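Local coordinates for molinate hydrolase (Gulosibacter molinativorax, PDB 4UB9), which hydrolyses the thiocarbamate herbicide molinate, probably at a carbon-nitrogen bond, as a zinc-binding amidohydrolase, at residues Ile89-Val94 against Ala421-Pro426; Leu368-Asp373 against Phe402-Ala407; Asp414-Ile419 against Asp453-Ile458. All coordinates share one frame; numbering follows the deposited sequence.

Interaction 1 of 3, residues Ile89-Val94 against Ala421-Pro426; sequences ILPGLV and AGTANP
Val94 meets the turn at Gly422 and Thr423 with both its backbone and its side chain. Its amide donates to Gly422 O, with Val94 N 2.9 Å from that oxygen and an N-H...O angle of 146°. Gly422 is the first residue to leave the helical conformation after helix 415-421, so the strand uses a carbonyl from the place where that helix gives way. From the same residue the side chain heads toward the turn and following helix. Val94 CB comes 3.7 Å from Gly422 O. CG1, anti to the backbone N (chi1 -178°), reaches the ring of Pro426 on the next helix, with Val94 CG1 3.7 Å from Pro426 CB. Val94 CG2 turns instead to the peptide between the two helices, 3.7 Å from Thr423 O. A second patch forms around the methyl of Thr423: Thr423 CG2 lies 3.9 Å from Leu93 CD2 and 4.0 Å from Pro91 CG. Its hydroxyl serves another purpose, hydrogen-bonding to Ile419 O in the preceding helix. Strand 88-95 also pairs with strands 138-143 and 447-450, and the contact is a buried junction between it and the link joining helices 415-421 and 424-429, within a family of TIM-barrel amidohydrolases.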
loop_
_atom_site.group_PDB
_atom_site.type_symbol
_atom_site.label_atom_id
_atom_site.label_comp_id
_atom_site.label_asym_id
_atom_site.label_seq_id
_atom_site.Cartn_x
_atom_site.Cartn_y
_atom_site.Cartn_z
ATOM N N ILE A 89 -24.564 -5.913 -47.609
ATOM C CA ILE A 89 -24.154 -7.253 -47.253
ATOM C C ILE A 89 -22.629 -7.313 -47.066
ATOM O O ILE A 89 -21.868 -7.089 -48.014
ATOM C CB ILE A 89 -24.520 -8.272 -48.332
ATOM C CG1 ILE A 89 -26.028 -8.254 -48.578
ATOM C CG2 ILE A 89 -24.080 -9.666 -47.892
ATOM C CD1 ILE A 89 -26.462 -9.024 -49.818
ATOM N N LEU A 90 -22.213 -7.646 -45.845
ATOM C CA LEU A 90 -20.785 -7.764 -45.471
ATOM C C LEU A 90 -20.450 -9.171 -45.014
ATOM O O LEU A 90 -21.368 -9.953 -44.678
ATOM C CB LEU A 90 -20.423 -6.798 -44.376
ATOM C CG LEU A 90 -20.168 -5.346 -44.781
ATOM C CD1 LEU A 90 -21.449 -4.653 -45.270
ATOM C CD2 LEU A 90 -19.583 -4.571 -43.616
ATOM N N PRO A 91 -19.137 -9.519 -44.976
ATOM C CA PRO A 91 -18.797 -10.817 -44.440
ATOM C C PRO A 91 -19.028 -10.783 -42.965
ATOM O O PRO A 91 -19.076 -9.722 -42.372
ATOM C CB PRO A 91 -17.301 -10.956 -44.740
ATOM C CG PRO A 91 -16.940 -9.803 -45.612
ATOM C CD PRO A 91 -17.948 -8.760 -45.354
ATOM N N GLY A 92 -19.136 -11.955 -42.372
ATOM C CA GLY A 92 -19.102 -12.046 -40.909
ATOM C C GLY A 92 -17.896 -11.262 -40.357
ATOM O O GLY A 92 -16.762 -11.387 -40.863
ATOM N N LEU A 93 -18.144 -10.410 -39.374
ATOM C CA LEU A 93 -17.083 -9.594 -38.822
ATOM C C LEU A 93 -16.118 -10.455 -38.001
ATOM O O LEU A 93 -16.483 -11.519 -37.466
ATOM C CB LEU A 93 -17.617 -8.419 -38.011
ATOM C CG LEU A 93 -18.574 -7.506 -38.798
ATOM C CD1 LEU A 93 -19.095 -6.374 -37.935
ATOM C CD2 LEU A 93 -17.938 -6.937 -40.034
ATOM N N VAL A 94 -14.892 -9.947 -37.895
ATOM C CA VAL A 94 -13.777 -10.701 -37.300
ATOM C C VAL A 94 -12.938 -9.828 -36.408
ATOM O O VAL A 94 -12.482 -8.741 -36.806
ATOM C CB VAL A 94 -12.861 -11.295 -38.396
ATOM C CG1 VAL A 94 -11.740 -12.119 -37.771
ATOM C CG2 VAL A 94 -13.665 -12.161 -39.363
ATOM N N ALA A 421 -9.787 -4.355 -42.287
ATOM C CA ALA A 421 -9.075 -4.580 -41.045
ATOM C C ALA A 421 -9.886 -5.443 -40.105
ATOM O O ALA A 421 -9.337 -6.237 -39.360
ATOM C CB ALA A 421 -8.704 -3.282 -40.367
ATOM N N GLY A 422 -11.195 -5.330 -40.205
ATOM C CA GLY A 422 -12.105 -6.081 -39.386
ATOM C C GLY A 422 -12.729 -7.278 -40.044
ATOM O O GLY A 422 -13.650 -7.837 -39.510
ATOM N N THR A 423 -12.287 -7.627 -41.237
ATOM C CA THR A 423 -12.812 -8.798 -41.908
ATOM C C THR A 423 -11.744 -9.706 -42.462
ATOM O O THR A 423 -11.376 -10.683 -41.863
ATOM C CB THR A 423 -13.773 -8.424 -43.049
ATOM O OG1 THR A 423 -13.283 -7.282 -43.739
ATOM C CG2 THR A 423 -15.122 -8.121 -42.509
ATOM N N ALA A 424 -11.279 -9.362 -43.645
ATOM C CA ALA A 424 -10.287 -10.113 -44.358
ATOM C C ALA A 424 -8.923 -10.134 -43.705
ATOM O O ALA A 424 -8.262 -11.127 -43.725
ATOM C CB ALA A 424 -10.187 -9.618 -45.781
ATOM N N ASN A 425 -8.503 -9.011 -43.161
ATOM C CA ASN A 425 -7.148 -8.869 -42.678
ATOM C C ASN A 425 -6.727 -9.751 -41.509
ATOM O O ASN A 425 -5.682 -10.339 -41.557
ATOM C CB ASN A 425 -6.843 -7.397 -42.425
ATOM C CG ASN A 425 -6.902 -6.554 -43.686
ATOM O OD1 ASN A 425 -6.689 -5.376 -43.640
ATOM N ND2 ASN A 425 -7.203 -7.159 -44.799
ATOM N N PRO A 426 -7.559 -9.885 -40.490
ATOM C CA PRO A 426 -7.264 -10.821 -39.421
ATOM C C PRO A 426 -7.212 -12.234 -39.951
ATOM O O PRO A 426 -6.345 -12.994 -39.580
ATOM C CB PRO A 426 -8.453 -10.692 -38.480
ATOM C CG PRO A 426 -9.167 -9.473 -38.889
ATOM C CD PRO A 426 -8.800 -9.129 -40.270
#

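Interaction 2 of 3, residues Leu368-Asp373 against Phe402-Ala407; sequences LVLGTD and FVWMQA
Leu370 lies against one face of the Trp404 indole, and this CH-pi contact carries the meeting of strand 368-370 with helix 402-407. Leu370 CG stands 3.8 Å from the centroid of the five-membered ring, 21° off the ring normal. The rest of the leucine follows the indole across its fused rings: CB lies near the shared bond, while Leu370 CD1 is 3.6 Å from Trp404 CE3. The same methyl also meets the end of Met405, with Leu370 CD1 3.9 Å from Met405 CE, so one branch of the leucine touches two successive helix residues. Backbone carbonyls of the strand approach the indole obliquely. Val369 O is 3.6 Å from Trp404 CZ2, and Gly371 O is 3.4 Å from Trp404 CD1. Ala421, at the end of helix 415-421, also touches the ring.

Trp404 swings its ring to the strand with CG anti to the backbone N (chi1 -172°). The indole N-H does not bond to Gly371 O; it donates to Val328 O in the neighbouring parallel strand 326-328, which fixes the rotation of the ring. Farther out, Thr372 OG1 is hydrogen-bonded to Asp400 OD2, at the start of helix 400-410, and to Ala374 N just along its own chain. The short axes of strand and helix are roughly antiparallel, at 146°, with a closest approach of 10.2 Å. Gly371 lies about 11 Å from the bound zinc ion and about 9 Å from the side chain of His302, a zinc ligand, and the whole is consistent with the strand-to-helix packing of the TIM-barrel fold of this family.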
loop_
_atom_site.group_PDB
_atom_site.type_symbol
_atom_site.label_atom_id
_atom_site.label_comp_id
_atom_site.label_asym_id
_atom_site.label_seq_id
_atom_site.Cartn_x
_atom_site.Cartn_y
_atom_site.Cartn_z
ATOM N N LEU A 368 -2.870 -3.615 -41.652
ATOM C CA LEU A 368 -3.426 -3.384 -40.323
ATOM C C LEU A 368 -4.523 -4.347 -40.026
ATOM O O LEU A 368 -5.385 -4.607 -40.852
ATOM C CB LEU A 368 -3.952 -1.926 -40.200
ATOM C CG LEU A 368 -2.858 -0.858 -40.189
ATOM C CD1 LEU A 368 -3.395 0.533 -40.499
ATOM C CD2 LEU A 368 -2.139 -0.845 -38.843
ATOM N N VAL A 369 -4.535 -4.794 -38.795
ATOM C CA VAL A 369 -5.543 -5.716 -38.290
ATOM C C VAL A 369 -6.314 -5.165 -37.096
ATOM O O VAL A 369 -5.767 -4.546 -36.185
ATOM C CB VAL A 369 -4.893 -7.012 -37.849
ATOM C CG1 VAL A 369 -5.858 -7.876 -37.022
ATOM C CG2 VAL A 369 -4.429 -7.773 -39.084
ATOM N N LEU A 370 -7.631 -5.359 -37.129
ATOM C CA LEU A 370 -8.471 -4.922 -36.033
ATOM C C LEU A 370 -8.291 -5.856 -34.843
ATOM O O LEU A 370 -8.434 -7.084 -34.956
ATOM C CB LEU A 370 -9.953 -4.877 -36.443
ATOM C CG LEU A 370 -10.964 -4.351 -35.403
ATOM C CD1 LEU A 370 -12.167 -3.769 -36.128
ATOM C CD2 LEU A 370 -11.451 -5.433 -34.434
ATOM N N GLY A 371 -8.082 -5.245 -33.686
ATOM C CA GLY A 371 -8.069 -5.956 -32.400
ATOM C C GLY A 371 -8.153 -4.982 -31.259
ATOM O O GLY A 371 -7.742 -3.847 -31.390
ATOM N N THR A 372 -8.708 -5.428 -30.133
ATOM C CA THR A 372 -9.094 -4.484 -29.062
ATOM C C THR A 372 -8.748 -4.800 -27.614
ATOM O O THR A 372 -8.866 -3.940 -26.764
ATOM C CB THR A 372 -10.626 -4.333 -29.056
ATOM O OG1 THR A 372 -11.210 -5.626 -28.867
ATOM C CG2 THR A 372 -11.109 -3.724 -30.384
ATOM N N ASP A 373 -8.382 -6.037 -27.335
ATOM C CA ASP A 373 -8.145 -6.511 -25.976
ATOM C C ASP A 373 -9.455 -6.571 -25.237
ATOM O O ASP A 373 -9.478 -6.665 -24.025
ATOM C CB ASP A 373 -7.117 -5.629 -25.199
ATOM C CG ASP A 373 -5.632 -6.125 -25.305
ATOM O OD1 ASP A 373 -5.390 -7.342 -25.515
ATOM O OD2 ASP A 373 -4.703 -5.278 -25.180
ATOM N N PHE A 402 -16.708 -1.665 -33.485
ATOM C CA PHE A 402 -17.306 -0.446 -34.055
ATOM C C PHE A 402 -16.504 0.778 -33.661
ATOM O O PHE A 402 -16.120 1.588 -34.468
ATOM C CB PHE A 402 -18.748 -0.227 -33.601
ATOM C CG PHE A 402 -19.693 -1.375 -33.899
ATOM C CD1 PHE A 402 -19.732 -1.995 -35.140
ATOM C CD2 PHE A 402 -20.579 -1.821 -32.917
ATOM C CE1 PHE A 402 -20.588 -3.062 -35.380
ATOM C CE2 PHE A 402 -21.461 -2.870 -33.176
ATOM C CZ PHE A 402 -21.453 -3.502 -34.402
ATOM N N VAL A 403 -16.128 0.827 -32.411
ATOM C CA VAL A 403 -15.316 1.926 -31.910
ATOM C C VAL A 403 -13.938 1.986 -32.570
ATOM O O VAL A 403 -13.384 3.076 -32.834
ATOM C CB VAL A 403 -15.154 1.833 -30.376
ATOM C CG1 VAL A 403 -14.221 2.922 -29.837
ATOM C CG2 VAL A 403 -16.527 1.954 -29.715
ATOM N N TRP A 404 -13.349 0.825 -32.781
ATOM C CA TRP A 404 -12.001 0.731 -33.414
ATOM C C TRP A 404 -12.019 1.367 -34.812
ATOM O O TRP A 404 -11.212 2.225 -35.147
ATOM C CB TRP A 404 -11.588 -0.753 -33.522
ATOM C CG TRP A 404 -10.172 -1.007 -33.962
ATOM C CD1 TRP A 404 -9.121 -1.327 -33.166
ATOM C CD2 TRP A 404 -9.681 -1.010 -35.296
ATOM N NE1 TRP A 404 -7.999 -1.543 -33.926
ATOM C CE2 TRP A 404 -8.318 -1.344 -35.238
ATOM C CE3 TRP A 404 -10.269 -0.770 -36.544
ATOM C CZ2 TRP A 404 -7.527 -1.431 -36.366
ATOM C CZ3 TRP A 404 -9.491 -0.871 -37.667
ATOM C CH2 TRP A 404 -8.125 -1.200 -37.576
ATOM N N MET A 405 -13.000 0.927 -35.578
ATOM C CA MET A 405 -13.221 1.430 -36.940
ATOM C C MET A 405 -13.446 2.914 -36.969
ATOM O O MET A 405 -12.792 3.656 -37.688
ATOM C CB MET A 405 -14.377 0.707 -37.573
ATOM C CG MET A 405 -13.954 -0.664 -38.091
ATOM S SD MET A 405 -15.263 -1.530 -38.952
ATOM C CE MET A 405 -14.734 -3.226 -38.957
ATOM N N GLN A 406 -14.281 3.372 -36.077
ATOM C CA GLN A 406 -14.505 4.828 -35.931
ATOM C C GLN A 406 -13.214 5.554 -35.594
ATOM O O GLN A 406 -12.870 6.553 -36.228
ATOM C CB GLN A 406 -15.575 5.082 -34.835
ATOM C CG GLN A 406 -15.824 6.558 -34.599
ATOM C CD GLN A 406 -16.823 6.806 -33.491
ATOM O OE1 GLN A 406 -17.729 6.016 -33.267
ATOM N NE2 GLN A 406 -16.613 7.861 -32.761
ATOM N N ALA A 407 -12.472 5.044 -34.592
ATOM C CA ALA A 407 -11.216 5.711 -34.169
ATOM C C ALA A 407 -10.216 5.774 -35.314
ATOM O O ALA A 407 -9.499 6.749 -35.493
ATOM C CB ALA A 407 -10.588 4.986 -33.016
#

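Interaction 3 of 3, residues Asp414-Ile419 against Asp453-Ile458; sequences DPMAAI and DPLADI
An Asx turn opens the loop that packs against the first turns of helix 415-421: Asp453 OD1 accepts from Leu455 N at 3.2 Å, approached from above the carboxylate plane. Asp453 O receives two more backbone donors, Ala456 N and Asp457 N, which keep the loop in a compact, helix-like curl. No hydrogen bond crosses to the helix; apolar side chains and a few carbonyl oxygens make the contact. Leu455 CD2 is inserted between Met416 and Ile419, 4.0 Å from Met416 SD and 3.9 Å from Ile419 CD1. The Ile419 side chain crosses that of Pro454 at about a right angle, with Ile419 CD1 4.0 Å from Pro454 CB. Farther along the loop Ile458 extends CG1 anti to the backbone N (chi1 -166°), and this carries CD1 to the helix: Ile458 CD1 lies 4.2 Å from Ile419 CG1 and 4.0 Å from Pro415 O. The Pro415 ring meets the loop backbone, with Pro415 CG 4.0 Å from Leu455 O. Just before the helix, Asp414 at its N-cap makes weak bonds through OD2 to Met416 N and Ala417 N. Ile458 also meets Met405 and Val409, so the loop after strand 447-450 packs over helices 400-410 and 415-421.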
loop_
_atom_site.group_PDB
_atom_site.type_symbol
_atom_site.label_atom_id
_atom_site.label_comp_id
_atom_site.label_asym_id
_atom_site.label_seq_id
_atom_site.Cartn_x
_atom_site.Cartn_y
_atom_site.Cartn_z
ATOM N N ASP A 414 -9.132 5.028 -44.438
ATOM C CA ASP A 414 -10.188 4.881 -45.370
ATOM C C ASP A 414 -11.242 3.908 -44.817
ATOM O O ASP A 414 -10.901 2.794 -44.443
ATOM C CB ASP A 414 -9.621 4.356 -46.703
ATOM C CG ASP A 414 -10.714 4.114 -47.732
ATOM O OD1 ASP A 414 -11.346 5.122 -48.147
ATOM O OD2 ASP A 414 -10.940 2.947 -48.167
ATOM N N PRO A 415 -12.531 4.249 -44.937
ATOM C CA PRO A 415 -13.558 3.331 -44.465
ATOM C C PRO A 415 -13.481 1.927 -45.002
ATOM O O PRO A 415 -13.754 0.971 -44.271
ATOM C CB PRO A 415 -14.880 3.997 -44.916
ATOM C CG PRO A 415 -14.570 5.448 -44.890
ATOM C CD PRO A 415 -13.097 5.564 -45.290
ATOM N N MET A 416 -13.195 1.778 -46.285
ATOM C CA MET A 416 -13.114 0.422 -46.846
ATOM C C MET A 416 -11.947 -0.359 -46.191
ATOM O O MET A 416 -12.048 -1.551 -45.927
ATOM C CB MET A 416 -12.925 0.444 -48.366
ATOM C CG MET A 416 -12.924 -0.955 -48.985
ATOM S SD MET A 416 -14.544 -1.710 -48.787
ATOM C CE MET A 416 -14.438 -3.313 -49.520
ATOM N N ALA A 417 -10.825 0.314 -46.023
ATOM C CA ALA A 417 -9.644 -0.324 -45.435
ATOM C C ALA A 417 -9.924 -0.726 -43.938
ATOM O O ALA A 417 -9.511 -1.781 -43.481
ATOM C CB ALA A 417 -8.434 0.591 -45.545
ATOM N N ALA A 418 -10.620 0.138 -43.213
ATOM C CA ALA A 418 -11.106 -0.191 -41.898
ATOM C C ALA A 418 -11.981 -1.440 -41.873
ATOM O O ALA A 418 -11.875 -2.262 -40.971
ATOM C CB ALA A 418 -11.880 0.977 -41.289
ATOM N N ILE A 419 -12.865 -1.581 -42.845
ATOM C CA ILE A 419 -13.748 -2.758 -42.870
ATOM C C ILE A 419 -12.941 -3.988 -43.109
ATOM O O ILE A 419 -13.229 -5.041 -42.551
ATOM C CB ILE A 419 -14.839 -2.634 -43.944
ATOM C CG1 ILE A 419 -15.824 -1.542 -43.522
ATOM C CG2 ILE A 419 -15.604 -3.944 -44.110
ATOM C CD1 ILE A 419 -16.742 -1.058 -44.621
ATOM N N ASP A 453 -25.188 2.581 -45.033
ATOM C CA ASP A 453 -23.965 2.450 -45.799
ATOM C C ASP A 453 -22.721 2.737 -44.955
ATOM O O ASP A 453 -22.420 3.892 -44.620
ATOM C CB ASP A 453 -23.988 3.398 -46.997
ATOM C CG ASP A 453 -22.802 3.191 -47.951
ATOM O OD1 ASP A 453 -22.086 2.166 -47.867
ATOM O OD2 ASP A 453 -22.604 4.053 -48.813
ATOM N N PRO A 454 -21.947 1.694 -44.667
ATOM C CA PRO A 454 -20.740 1.863 -43.861
ATOM C C PRO A 454 -19.637 2.648 -44.553
ATOM O O PRO A 454 -18.826 3.266 -43.883
ATOM C CB PRO A 454 -20.296 0.439 -43.603
ATOM C CG PRO A 454 -20.901 -0.393 -44.688
ATOM C CD PRO A 454 -22.152 0.300 -45.101
ATOM N N LEU A 455 -19.656 2.695 -45.877
ATOM C CA LEU A 455 -18.679 3.512 -46.609
ATOM C C LEU A 455 -18.977 4.981 -46.579
ATOM O O LEU A 455 -18.093 5.813 -46.750
ATOM C CB LEU A 455 -18.589 3.047 -48.045
ATOM C CG LEU A 455 -18.167 1.566 -48.115
ATOM C CD1 LEU A 455 -18.343 1.011 -49.507
ATOM C CD2 LEU A 455 -16.713 1.400 -47.652
ATOM N N ALA A 456 -20.243 5.329 -46.412
ATOM C CA ALA A 456 -20.626 6.746 -46.344
ATOM C C ALA A 456 -20.329 7.287 -44.963
ATOM O O ALA A 456 -20.003 8.457 -44.781
ATOM C CB ALA A 456 -22.120 6.900 -46.635
ATOM N N ASP A 457 -20.541 6.425 -43.975
ATOM C CA ASP A 457 -20.310 6.754 -42.551
ATOM C C ASP A 457 -20.019 5.465 -41.770
ATOM O O ASP A 457 -20.858 4.558 -41.703
ATOM C CB ASP A 457 -21.508 7.480 -41.969
ATOM C CG ASP A 457 -21.299 7.933 -40.543
ATOM O OD1 ASP A 457 -20.432 7.370 -39.800
ATOM O OD2 ASP A 457 -22.048 8.862 -40.143
ATOM N N ILE A 458 -18.806 5.401 -41.211
ATOM C CA ILE A 458 -18.296 4.172 -40.619
ATOM C C ILE A 458 -19.088 3.746 -39.376
ATOM O O ILE A 458 -19.304 2.536 -39.130
ATOM C CB ILE A 458 -16.779 4.263 -40.342
ATOM C CG1 ILE A 458 -16.212 2.884 -40.067
ATOM C CG2 ILE A 458 -16.491 5.242 -39.226
ATOM C CD1 ILE A 458 -16.269 1.925 -41.247
#

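In the fold
The three contacts meet around helix 415-421 and its neighbours, with centres about 12 Å apart in each pairing. Interactions 1 and 2 are buried, whereas interaction 3, about 20 Å from the centre of the chain, is only partly so. Their chemistry follows: interaction 1 combines a backbone hydrogen bond with methyl and proline-ring packing, interaction 2 rests on a leucine-indole face contact, and interaction 3 is largely apolar without any hydrogen bond across it. They share elements as well. Ala421 O probably bonds to Leu370 N, at 2.9 Å, joining interactions 1 and 2; Met405 CE packs on Ala418 O between 2 and 3; Leu90 meets Ile419 between 1 and 3.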